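Local coordinates for anthrone oxidase-like protein (Streptomyces ambofaciens, PDB 5F9P) that is an oxygenase of atypical angucycline biosynthesis that cleaves a C-C bond in the oxidative opening of ring B, at residues Thr47-Val52 with Asn219-Val224; Ile93-Asn98 with Arg165-Glu170; Pro117-Tyr122 with Tyr177-Ser182; Thr126-Thr131 with Gly214-Asn219. All coordinates share one frame; numbering follows the deposited sequence.

Contact 1. Residues Thr47-Val52 with Asn219-Val224; sequences TVHSGV and NTYQVV
Thr47 meets Val223 where strands 43-51 and 217-228 run antiparallel as neighbours in a closed eight-stranded barrel, consistent with the dimeric alpha-beta barrel superfamily; the two short segments are inclined at 132°. The Thr47 CG2 methyl presses on Val223 CG1 at 3.5 Å, a tight contact, while OG1 is hydrogen-bonded to Thr226. Val48 lies on the helix-covered side, packing with Val224 against Ile28 of helix 21-37, and its O accepts from Val224 N at 2.9 Å. His49 stands in a non-hydrogen-bonded pair with Val223. With CG anti to the carbonyl carbon (chi1 -57°), its ring runs alongside the valine, CD2 lying 3.6 Å from Val223 CG2, and turns an edge toward the face of Tyr221. That offset edge-to-face pair has centroids 6.0 Å apart and planes at 86°. His49 NE2 is hydrogen-bonded to Tyr177 OH and ND1 weakly to Thr47 O, which should restrain the ring's rotation. Ser50 and Gln222 exchange two backbone bonds, Ser50 N to Gln222 O measuring 2.8 Å. Gly51 CA lies 3.5 Å from Tyr221 CD1, so the tyrosine ring packs against the main chain. Val52 N donates to Thr220 O at 2.8 Å, and Val52 CB rests 3.4 Å from Thr220 OG1, the hydroxyl that is also bonded to Tyr122 OH and Asp53 N.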
# COMPACT_ATOMS: atom_id res chain seq x y z
N THR A 47 -4.08 2.95 7.83
CA THR A 47 -3.80 4.23 7.20
C THR A 47 -4.53 4.29 5.87
O THR A 47 -4.20 3.54 4.95
CB THR A 47 -2.30 4.45 7.00
OG1 THR A 47 -1.66 4.52 8.28
CG2 THR A 47 -2.03 5.76 6.24
N VAL A 48 -5.51 5.19 5.78
CA VAL A 48 -6.42 5.24 4.64
C VAL A 48 -5.87 6.17 3.55
O VAL A 48 -5.48 7.30 3.84
CB VAL A 48 -7.84 5.74 5.08
CG1 VAL A 48 -8.79 5.84 3.89
CG2 VAL A 48 -8.43 4.79 6.12
N HIS A 49 -5.85 5.69 2.31
CA HIS A 49 -5.33 6.47 1.17
C HIS A 49 -6.43 6.74 0.17
O HIS A 49 -7.24 5.86 -0.12
CB HIS A 49 -4.21 5.71 0.44
CG HIS A 49 -3.05 5.33 1.31
ND1 HIS A 49 -3.19 4.54 2.44
CD2 HIS A 49 -1.73 5.59 1.20
CE1 HIS A 49 -2.01 4.36 2.99
NE2 HIS A 49 -1.10 4.98 2.25
N SER A 50 -6.45 7.96 -0.37
CA SER A 50 -7.43 8.39 -1.36
C SER A 50 -6.78 8.50 -2.74
O SER A 50 -5.77 9.18 -2.89
CB SER A 50 -7.99 9.76 -0.96
OG SER A 50 -8.84 10.25 -1.97
N GLY A 51 -7.34 7.84 -3.75
CA GLY A 51 -6.70 7.77 -5.06
C GLY A 51 -6.63 9.10 -5.79
O GLY A 51 -7.58 9.89 -5.72
N VAL A 52 -5.51 9.35 -6.47
CA VAL A 52 -5.29 10.61 -7.22
C VAL A 52 -5.32 10.40 -8.74
O VAL A 52 -6.17 10.96 -9.43
CB VAL A 52 -3.97 11.33 -6.80
CG1 VAL A 52 -3.65 12.48 -7.74
CG2 VAL A 52 -4.06 11.84 -5.37
N ASN A 219 -1.27 3.11 -8.94
CA ASN A 219 -2.09 4.30 -8.68
C ASN A 219 -1.31 5.19 -7.74
O ASN A 219 -0.29 4.76 -7.17
CB ASN A 219 -3.47 3.93 -8.13
CG ASN A 219 -4.50 5.09 -8.25
OD1 ASN A 219 -4.23 6.12 -8.86
ND2 ASN A 219 -5.68 4.90 -7.65
N THR A 220 -1.76 6.43 -7.59
CA THR A 220 -1.11 7.35 -6.67
C THR A 220 -2.16 7.79 -5.67
O THR A 220 -3.35 7.68 -5.94
CB THR A 220 -0.55 8.57 -7.41
OG1 THR A 220 -1.61 9.21 -8.14
CG2 THR A 220 0.56 8.15 -8.39
N TYR A 221 -1.73 8.28 -4.51
CA TYR A 221 -2.67 8.51 -3.41
C TYR A 221 -2.26 9.69 -2.54
O TYR A 221 -1.08 10.03 -2.46
CB TYR A 221 -2.73 7.28 -2.48
CG TYR A 221 -3.22 6.02 -3.13
CD1 TYR A 221 -4.58 5.73 -3.19
CD2 TYR A 221 -2.33 5.12 -3.69
CE1 TYR A 221 -5.03 4.57 -3.80
CE2 TYR A 221 -2.77 3.96 -4.31
CZ TYR A 221 -4.11 3.68 -4.36
OH TYR A 221 -4.54 2.52 -4.97
N GLN A 222 -3.25 10.27 -1.87
CA GLN A 222 -3.00 11.13 -0.73
C GLN A 222 -3.40 10.36 0.53
O GLN A 222 -4.42 9.67 0.54
CB GLN A 222 -3.84 12.42 -0.84
CG GLN A 222 -3.73 13.35 0.38
CD GLN A 222 -4.79 14.46 0.40
OE1 GLN A 222 -5.75 14.46 -0.37
NE2 GLN A 222 -4.61 15.41 1.31
N VAL A 223 -2.60 10.44 1.59
CA VAL A 223 -3.01 9.80 2.84
C VAL A 223 -4.00 10.72 3.52
O VAL A 223 -3.70 11.89 3.71
CB VAL A 223 -1.84 9.53 3.80
CG1 VAL A 223 -2.37 9.05 5.16
CG2 VAL A 223 -0.87 8.51 3.19
N VAL A 224 -5.17 10.21 3.88
CA VAL A 224 -6.23 11.07 4.41
C VAL A 224 -6.64 10.76 5.85
O VAL A 224 -7.35 11.54 6.46
CB VAL A 224 -7.49 11.08 3.49
CG1 VAL A 224 -7.16 11.67 2.10
CG2 VAL A 224 -8.09 9.68 3.38

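Contact 2. Residues Ile93-Asn98 with Arg165-Glu170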
# COMPACT_ATOMS: atom_id res chain seq x y z
N ILE A 93 -11.87 -5.55 -5.54
CA ILE A 93 -11.40 -5.59 -4.17
C ILE A 93 -10.26 -6.59 -4.08
O ILE A 93 -10.41 -7.74 -4.49
CB ILE A 93 -12.52 -6.07 -3.24
CG1 ILE A 93 -13.66 -5.05 -3.17
CG2 ILE A 93 -11.96 -6.40 -1.85
CD1 ILE A 93 -14.93 -5.62 -2.55
N ARG A 94 -9.13 -6.15 -3.55
CA ARG A 94 -8.01 -7.05 -3.30
C ARG A 94 -7.49 -6.83 -1.89
O ARG A 94 -7.07 -5.73 -1.54
CB ARG A 94 -6.87 -6.82 -4.31
CG ARG A 94 -7.09 -7.50 -5.66
CD ARG A 94 -7.24 -6.49 -6.76
NE ARG A 94 -6.20 -6.63 -7.78
CZ ARG A 94 -5.92 -5.72 -8.70
NH1 ARG A 94 -6.59 -4.56 -8.73
NH2 ARG A 94 -4.95 -5.94 -9.58
N LEU A 95 -7.55 -7.88 -1.08
CA LEU A 95 -7.10 -7.80 0.30
C LEU A 95 -5.84 -8.62 0.40
O LEU A 95 -5.89 -9.86 0.35
CB LEU A 95 -8.16 -8.33 1.27
CG LEU A 95 -9.63 -7.94 1.06
CD1 LEU A 95 -10.48 -8.70 2.07
CD2 LEU A 95 -9.86 -6.43 1.19
N MSE A 96 -4.71 -7.94 0.53
CA MSE A 96 -3.41 -8.56 0.32
C MSE A 96 -2.57 -8.65 1.58
O MSE A 96 -2.35 -7.65 2.25
CB MSE A 96 -2.66 -7.80 -0.77
CG MSE A 96 -3.27 -7.92 -2.16
SE MSE A 96 -2.49 -6.62 -3.39
CE MSE A 96 -3.23 -4.99 -2.57
N GLN A 97 -2.10 -9.85 1.90
CA GLN A 97 -1.27 -10.04 3.09
C GLN A 97 0.19 -10.12 2.69
O GLN A 97 0.55 -10.87 1.78
CB GLN A 97 -1.70 -11.31 3.84
CG GLN A 97 -3.20 -11.36 4.13
CD GLN A 97 -3.64 -12.68 4.76
OE1 GLN A 97 -2.90 -13.28 5.53
NE2 GLN A 97 -4.84 -13.13 4.43
N ASN A 98 1.04 -9.35 3.37
CA ASN A 98 2.42 -9.18 2.97
C ASN A 98 3.38 -9.19 4.13
O ASN A 98 2.99 -9.00 5.29
CB ASN A 98 2.61 -7.82 2.28
CG ASN A 98 1.49 -7.50 1.33
OD1 ASN A 98 1.55 -7.84 0.15
ND2 ASN A 98 0.45 -6.85 1.84
N ARG A 165 -0.20 -13.97 0.53
CA ARG A 165 -1.45 -14.58 0.09
C ARG A 165 -2.46 -13.44 -0.03
O ARG A 165 -2.22 -12.35 0.48
CB ARG A 165 -1.91 -15.63 1.10
CG ARG A 165 -2.28 -15.05 2.45
CD ARG A 165 -2.43 -16.15 3.50
NE ARG A 165 -1.15 -16.77 3.83
CZ ARG A 165 -0.28 -16.28 4.71
NH1 ARG A 165 -0.54 -15.15 5.36
NH2 ARG A 165 0.86 -16.92 4.93
N ALA A 166 -3.58 -13.68 -0.70
CA ALA A 166 -4.49 -12.58 -0.97
C ALA A 166 -5.90 -13.06 -1.26
O ALA A 166 -6.08 -14.15 -1.76
CB ALA A 166 -3.98 -11.74 -2.14
N ARG A 167 -6.89 -12.23 -0.94
CA ARG A 167 -8.25 -12.48 -1.38
C ARG A 167 -8.53 -11.56 -2.54
O ARG A 167 -8.40 -10.35 -2.42
CB ARG A 167 -9.24 -12.26 -0.23
CG ARG A 167 -8.95 -13.15 0.98
CD ARG A 167 -9.78 -12.77 2.20
NE ARG A 167 -11.20 -12.79 1.89
CZ ARG A 167 -12.17 -12.69 2.79
NH1 ARG A 167 -11.88 -12.56 4.08
NH2 ARG A 167 -13.44 -12.73 2.40
N GLY A 168 -8.90 -12.13 -3.69
CA GLY A 168 -9.20 -11.33 -4.86
C GLY A 168 -8.01 -11.22 -5.79
O GLY A 168 -8.07 -10.52 -6.79
N LEU A 169 -6.93 -11.90 -5.45
CA LEU A 169 -5.73 -11.91 -6.30
C LEU A 169 -5.06 -13.28 -6.15
O LEU A 169 -4.83 -13.74 -5.03
CB LEU A 169 -4.78 -10.78 -5.89
CG LEU A 169 -3.43 -10.60 -6.59
CD1 LEU A 169 -2.66 -9.44 -5.99
CD2 LEU A 169 -2.59 -11.85 -6.52
N GLU A 170 -4.76 -13.92 -7.27
CA GLU A 170 -4.11 -15.23 -7.22
C GLU A 170 -2.71 -15.19 -7.81
O GLU A 170 -2.40 -14.33 -8.63
CB GLU A 170 -4.96 -16.29 -7.92
CG GLU A 170 -5.83 -17.09 -6.95
CD GLU A 170 -5.02 -17.78 -5.84
OE1 GLU A 170 -3.76 -17.84 -5.95
OE2 GLU A 170 -5.64 -18.27 -4.87
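Arg165 grips Gln97 at both backbone and side chain. Its CG sits between the backbone N and the carbonyl carbon, and a bend at chi3 folds the chain back so that NH1 donates to Gln97 OE1 at 3.0 Å. The oxygen lies in the guanidinium plane, whereas the donor stands above the amide, 42° out of its carbonyl plane; the two flat groups are turned 62° apart. Before that bond, the aliphatic part of the arginine crosses the amide, with Arg165 CG 3.6 Å from Gln97 CD. The main chains add Gln97 N to Arg165 O at 2.9 Å and a weak, longer return bond. Ala166 points to the other face of the sheet, where its CB touches Met96 CG at 3.9 Å beside Phe173. Arg167 pairs with Leu95 through two backbone bonds, and Leu95 CD1 lies 4.1 Å above the plane of the Arg167 guanidinium, toward its rim. The same guanidinium makes a cation-pi contact with Tyr73 of helix 66-74. At Gly168, with positive phi (96°), the chain leaves the strand, and Gly168 O rests 3.4 Å from Arg94 CG. Leu169 swings its side chain back, CD1 meeting the SE atom of Met96, a selenomethionine, at 3.8 Å. Antiparallel strand 92-105, bonded to strand 155-167 here and to strand 10-17 along its other edge, is what closes the eight-stranded barrel, an architecture typical of the dimeric alpha-beta barrel superfamily, completed in this protein within a single chain.

Contact 3. Residues Pro117-Tyr122 with Tyr177-Ser182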
# COMPACT_ATOMS: atom_id res chain seq x y z
N PRO A 117 -1.27 11.38 7.59
CA PRO A 117 -1.84 12.50 6.84
C PRO A 117 -1.04 13.79 7.02
O PRO A 117 -1.12 14.68 6.17
CB PRO A 117 -3.25 12.67 7.44
CG PRO A 117 -3.45 11.49 8.38
CD PRO A 117 -2.11 10.95 8.72
N GLY A 118 -0.27 13.86 8.10
CA GLY A 118 0.50 15.06 8.40
C GLY A 118 1.78 15.27 7.60
O GLY A 118 2.34 16.36 7.60
N ARG A 119 2.25 14.23 6.91
CA ARG A 119 3.50 14.32 6.17
C ARG A 119 3.33 14.94 4.79
O ARG A 119 4.29 15.41 4.17
CB ARG A 119 4.11 12.93 5.99
CG ARG A 119 4.01 12.02 7.19
CD ARG A 119 4.91 10.82 6.98
NE ARG A 119 6.29 11.10 7.37
CZ ARG A 119 7.30 11.32 6.53
NH1 ARG A 119 7.13 11.31 5.21
NH2 ARG A 119 8.50 11.56 7.03
N ASP A 120 2.11 14.90 4.29
CA ASP A 120 1.85 15.29 2.90
C ASP A 120 2.71 14.53 1.89
O ASP A 120 3.15 15.08 0.88
CB ASP A 120 2.01 16.79 2.73
CG ASP A 120 0.89 17.55 3.39
OD1 ASP A 120 -0.16 16.93 3.68
OD2 ASP A 120 1.05 18.77 3.61
N ASP A 121 2.93 13.25 2.15
CA ASP A 121 3.59 12.37 1.20
C ASP A 121 2.71 12.13 -0.02
O ASP A 121 1.60 11.60 0.12
CB ASP A 121 3.84 11.03 1.85
CG ASP A 121 4.83 11.12 2.99
OD1 ASP A 121 5.93 11.65 2.74
OD2 ASP A 121 4.51 10.68 4.11
N TYR A 122 3.20 12.49 -1.21
CA TYR A 122 2.59 12.00 -2.45
C TYR A 122 2.96 10.52 -2.58
O TYR A 122 4.14 10.16 -2.66
CB TYR A 122 3.03 12.80 -3.68
CG TYR A 122 2.19 12.50 -4.91
CD1 TYR A 122 0.93 13.05 -5.05
CD2 TYR A 122 2.65 11.64 -5.91
CE1 TYR A 122 0.14 12.78 -6.16
CE2 TYR A 122 1.87 11.36 -7.02
CZ TYR A 122 0.62 11.94 -7.14
OH TYR A 122 -0.18 11.67 -8.23
N TYR A 177 5.87 0.52 -2.77
CA TYR A 177 5.13 1.62 -2.12
C TYR A 177 6.14 2.72 -1.80
O TYR A 177 7.02 2.52 -0.97
CB TYR A 177 4.46 1.09 -0.84
CG TYR A 177 3.71 2.10 0.01
CD1 TYR A 177 4.39 2.93 0.89
CD2 TYR A 177 2.32 2.21 -0.06
CE1 TYR A 177 3.70 3.86 1.68
CE2 TYR A 177 1.63 3.11 0.72
CZ TYR A 177 2.32 3.94 1.59
OH TYR A 177 1.62 4.84 2.37
N SER A 178 6.03 3.86 -2.49
CA SER A 178 6.99 4.94 -2.32
C SER A 178 6.36 6.29 -1.95
O SER A 178 5.19 6.55 -2.24
CB SER A 178 7.89 5.08 -3.57
OG SER A 178 7.17 5.36 -4.76
N GLN A 179 7.15 7.14 -1.31
CA GLN A 179 6.74 8.48 -0.89
C GLN A 179 7.56 9.57 -1.58
O GLN A 179 8.79 9.46 -1.69
CB GLN A 179 6.89 8.64 0.62
CG GLN A 179 6.08 7.65 1.44
CD GLN A 179 6.37 7.76 2.92
OE1 GLN A 179 7.51 7.98 3.33
NE2 GLN A 179 5.33 7.62 3.74
N TRP A 180 6.89 10.64 -2.00
CA TRP A 180 7.51 11.71 -2.78
C TRP A 180 7.12 13.09 -2.23
O TRP A 180 6.11 13.22 -1.53
CB TRP A 180 7.08 11.56 -4.25
CG TRP A 180 7.55 10.27 -4.85
CD1 TRP A 180 6.95 9.04 -4.76
CD2 TRP A 180 8.73 10.09 -5.64
NE1 TRP A 180 7.69 8.10 -5.45
CE2 TRP A 180 8.80 8.72 -5.99
CE3 TRP A 180 9.74 10.95 -6.08
CZ2 TRP A 180 9.83 8.20 -6.76
CZ3 TRP A 180 10.78 10.43 -6.85
CH2 TRP A 180 10.81 9.06 -7.18
N ASP A 181 7.91 14.12 -2.54
CA ASP A 181 7.64 15.48 -2.06
C ASP A 181 6.32 16.00 -2.59
O ASP A 181 5.64 16.78 -1.93
CB ASP A 181 8.74 16.46 -2.49
CG ASP A 181 9.98 16.35 -1.64
OD1 ASP A 181 9.91 15.70 -0.58
OD2 ASP A 181 11.03 16.93 -2.03
N SER A 182 6.00 15.61 -3.82
CA SER A 182 4.86 16.17 -4.52
C SER A 182 4.51 15.34 -5.75
O SER A 182 5.31 14.52 -6.20
CB SER A 182 5.16 17.60 -4.96
OG SER A 182 6.26 17.62 -5.85
O HOH W 1 4.41 17.58 0.71
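Asp121 lays its carboxylate over the side-chain amide of Gln179. The planes are only 21° apart, and Asp121 CG stands 3.7 Å from Gln179 CD, so the groups stack; Gln179 NE2 is hydrogen-bonded instead to Glu114 O. Gln179 reaches this place with CG anti to the carbonyl carbon (chi1 -60°) and an extended chain beyond. Arg119, bent at chi3, brings its guanidinium almost parallel to that amide and forms a salt bridge from NH1 to Asp121 OD1 at 2.8 Å. The same OD1 has a second cationic partner in Arg156, which also forms a salt bridge with Asp181. Beyond this polar cluster Tyr122 and Trp180 pair as hydrogen-bonded antiparallel residues, where strand 122-130 begins and strand 172-180 ends in the eight-stranded antiparallel barrel. Tyr122 N bonds to Trp180 O at 3.0 Å, and Trp180 N to Tyr122 O at 2.9 Å. That Tyr122 carbonyl oxygen also sits at the indole edge, in the ring plane, 3.7 Å from Trp180 CD1. The indole is pinned farther round by NE1, which donates to Ser178 OG at 2.9 Å, and its ring meets those of Trp186 and Tyr189. Tyr122, on the same face as Trp180, differs in its first torsion, CG anti to the backbone N (chi1 -168°), carrying OH to a hydrogen bond with Thr220; its CB lies 3.6 Å from Ser182 C. Ser182 N-caps helix 183-190, its OG accepting from Ala185 N. One water donates to both Asp120 O, at 2.8 Å, and Asp181 O, joining the turn before strand 122-130 to the residue just after strand 172-180.

Contact 4. Residues Thr126-Thr131 with Gly214-Asn219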
# COMPACT_ATOMS: atom_id res chain seq x y z
N THR A 126 2.27 0.31 -6.64
CA THR A 126 2.16 -0.67 -7.71
C THR A 126 2.18 -2.06 -7.13
O THR A 126 3.05 -2.39 -6.31
CB THR A 126 3.32 -0.56 -8.74
OG1 THR A 126 3.35 0.75 -9.30
CG2 THR A 126 3.11 -1.57 -9.87
N VAL A 127 1.23 -2.89 -7.54
CA VAL A 127 1.28 -4.31 -7.22
C VAL A 127 1.61 -5.06 -8.51
O VAL A 127 0.89 -4.92 -9.51
CB VAL A 127 -0.04 -4.83 -6.62
CG1 VAL A 127 -1.22 -4.36 -7.43
CG2 VAL A 127 -0.02 -6.36 -6.52
N PHE A 128 2.71 -5.81 -8.49
CA PHE A 128 3.17 -6.57 -9.65
C PHE A 128 2.85 -8.04 -9.47
O PHE A 128 3.37 -8.67 -8.54
CB PHE A 128 4.68 -6.49 -9.84
CG PHE A 128 5.26 -5.09 -9.88
CD1 PHE A 128 5.57 -4.42 -8.72
CD2 PHE A 128 5.56 -4.49 -11.09
CE1 PHE A 128 6.13 -3.15 -8.75
CE2 PHE A 128 6.12 -3.23 -11.13
CZ PHE A 128 6.41 -2.55 -9.96
N PRO A 129 2.01 -8.61 -10.34
CA PRO A 129 1.96 -10.07 -10.36
C PRO A 129 3.27 -10.56 -10.97
O PRO A 129 3.72 -10.00 -11.97
CB PRO A 129 0.77 -10.38 -11.28
CG PRO A 129 0.66 -9.20 -12.17
CD PRO A 129 1.14 -8.00 -11.37
N VAL A 130 3.90 -11.56 -10.36
CA VAL A 130 5.17 -12.08 -10.87
C VAL A 130 5.12 -13.60 -11.00
O VAL A 130 4.24 -14.25 -10.45
CB VAL A 130 6.33 -11.71 -9.93
CG1 VAL A 130 6.50 -10.18 -9.86
CG2 VAL A 130 6.09 -12.29 -8.56
N THR A 131 6.07 -14.15 -11.74
CA THR A 131 6.18 -15.59 -11.84
C THR A 131 6.65 -16.08 -10.50
O THR A 131 7.40 -15.38 -9.80
CB THR A 131 7.18 -16.01 -12.93
OG1 THR A 131 8.47 -15.49 -12.61
CG2 THR A 131 6.75 -15.48 -14.30
N GLY A 214 1.45 -10.71 -15.95
CA GLY A 214 0.11 -10.13 -15.98
C GLY A 214 0.19 -8.62 -15.88
O GLY A 214 1.28 -8.08 -15.74
N GLU A 215 -0.95 -7.95 -15.94
CA GLU A 215 -0.98 -6.49 -15.87
C GLU A 215 -0.75 -6.04 -14.43
O GLU A 215 -1.49 -6.43 -13.53
CB GLU A 215 -2.30 -5.93 -16.42
CG GLU A 215 -2.33 -4.38 -16.48
CD GLU A 215 -3.60 -3.78 -17.09
OE1 GLU A 215 -3.66 -2.53 -17.23
OE2 GLU A 215 -4.55 -4.54 -17.42
N PRO A 216 0.29 -5.23 -14.20
CA PRO A 216 0.43 -4.66 -12.86
C PRO A 216 -0.67 -3.62 -12.62
O PRO A 216 -1.24 -3.10 -13.59
CB PRO A 216 1.81 -3.98 -12.90
CG PRO A 216 2.52 -4.61 -14.11
CD PRO A 216 1.43 -4.90 -15.08
N TYR A 217 -0.98 -3.33 -11.36
CA TYR A 217 -1.89 -2.24 -11.04
C TYR A 217 -1.11 -1.15 -10.32
O TYR A 217 -0.46 -1.40 -9.30
CB TYR A 217 -3.07 -2.70 -10.16
CG TYR A 217 -3.95 -1.52 -9.71
CD1 TYR A 217 -5.05 -1.12 -10.47
CD2 TYR A 217 -3.64 -0.79 -8.58
CE1 TYR A 217 -5.82 -0.05 -10.08
CE2 TYR A 217 -4.40 0.28 -8.17
CZ TYR A 217 -5.50 0.65 -8.93
OH TYR A 217 -6.28 1.71 -8.55
N SER A 218 -1.16 0.06 -10.86
CA SER A 218 -0.53 1.17 -10.17
C SER A 218 -1.51 2.32 -9.97
O SER A 218 -2.49 2.46 -10.72
CB SER A 218 0.75 1.62 -10.90
OG SER A 218 0.43 2.17 -12.15
N ASN A 219 -1.27 3.11 -8.94
CA ASN A 219 -2.09 4.30 -8.68
C ASN A 219 -1.31 5.19 -7.74
O ASN A 219 -0.29 4.76 -7.17
CB ASN A 219 -3.47 3.93 -8.13
CG ASN A 219 -4.50 5.09 -8.25
OD1 ASN A 219 -4.23 6.12 -8.86
ND2 ASN A 219 -5.68 4.90 -7.65
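Val127 and Tyr217 form a hydrogen-bonded antiparallel pair between strands inclined at 173°, with Val127 N to Tyr217 O at 2.9 Å and Tyr217 N to Val127 O at 3.1 Å. On their side of the sheet Val127 CG1, placed between the backbone N and the carbonyl carbon (chi1 48°), comes to the edge of the Tyr217 ring and touches Tyr217 CB at 3.7 Å. Thr126 and Ser218 face each other on the reverse side, Thr126 OG1 lying 3.2 Å from Ser218 CB. The threonine's CG2 runs alongside Pro216, 4.1 Å from its CB, and also rests over one face of the Phe128 ring, offset toward the rim. Phe128 adds a looser touch, CD2 to Pro216 CB at 4.2 Å, while it packs on Leu142 of helix 135-142. Farther along, Pro129 CD sits against Pro216 CA at 3.7 Å. Having no N-H, Pro129 cannot donate to Glu215 O, and its CD stands 3.7 Å from that oxygen. Proline packing thus fills the place of the missing Pro129 N-H bond, and backbone bonding resumes beyond it, between Pro129 and Ala213.

All four contacts belong to one closed eight-stranded antiparallel barrel. Contacts 1 and 4 share Asn219 and lie about 18 Å apart, centre to centre, along strand 217-228, which has strand 43-51 on one side and strand 122-130 on the other. Contacts 1 and 3, with centres about 9 Å apart, are tied by hydrogen bonds between His49 and Tyr177 and between Thr220 and Tyr122. Contact 2 packs on contact 4 through Met96 and Val127, but lies about 24 Å from contact 3, centre to centre, across the chain's centre. In sequence, contacts 2, 3 and 4 all fall between the two segments of contact 1, so distant parts of the chain jointly close the barrel.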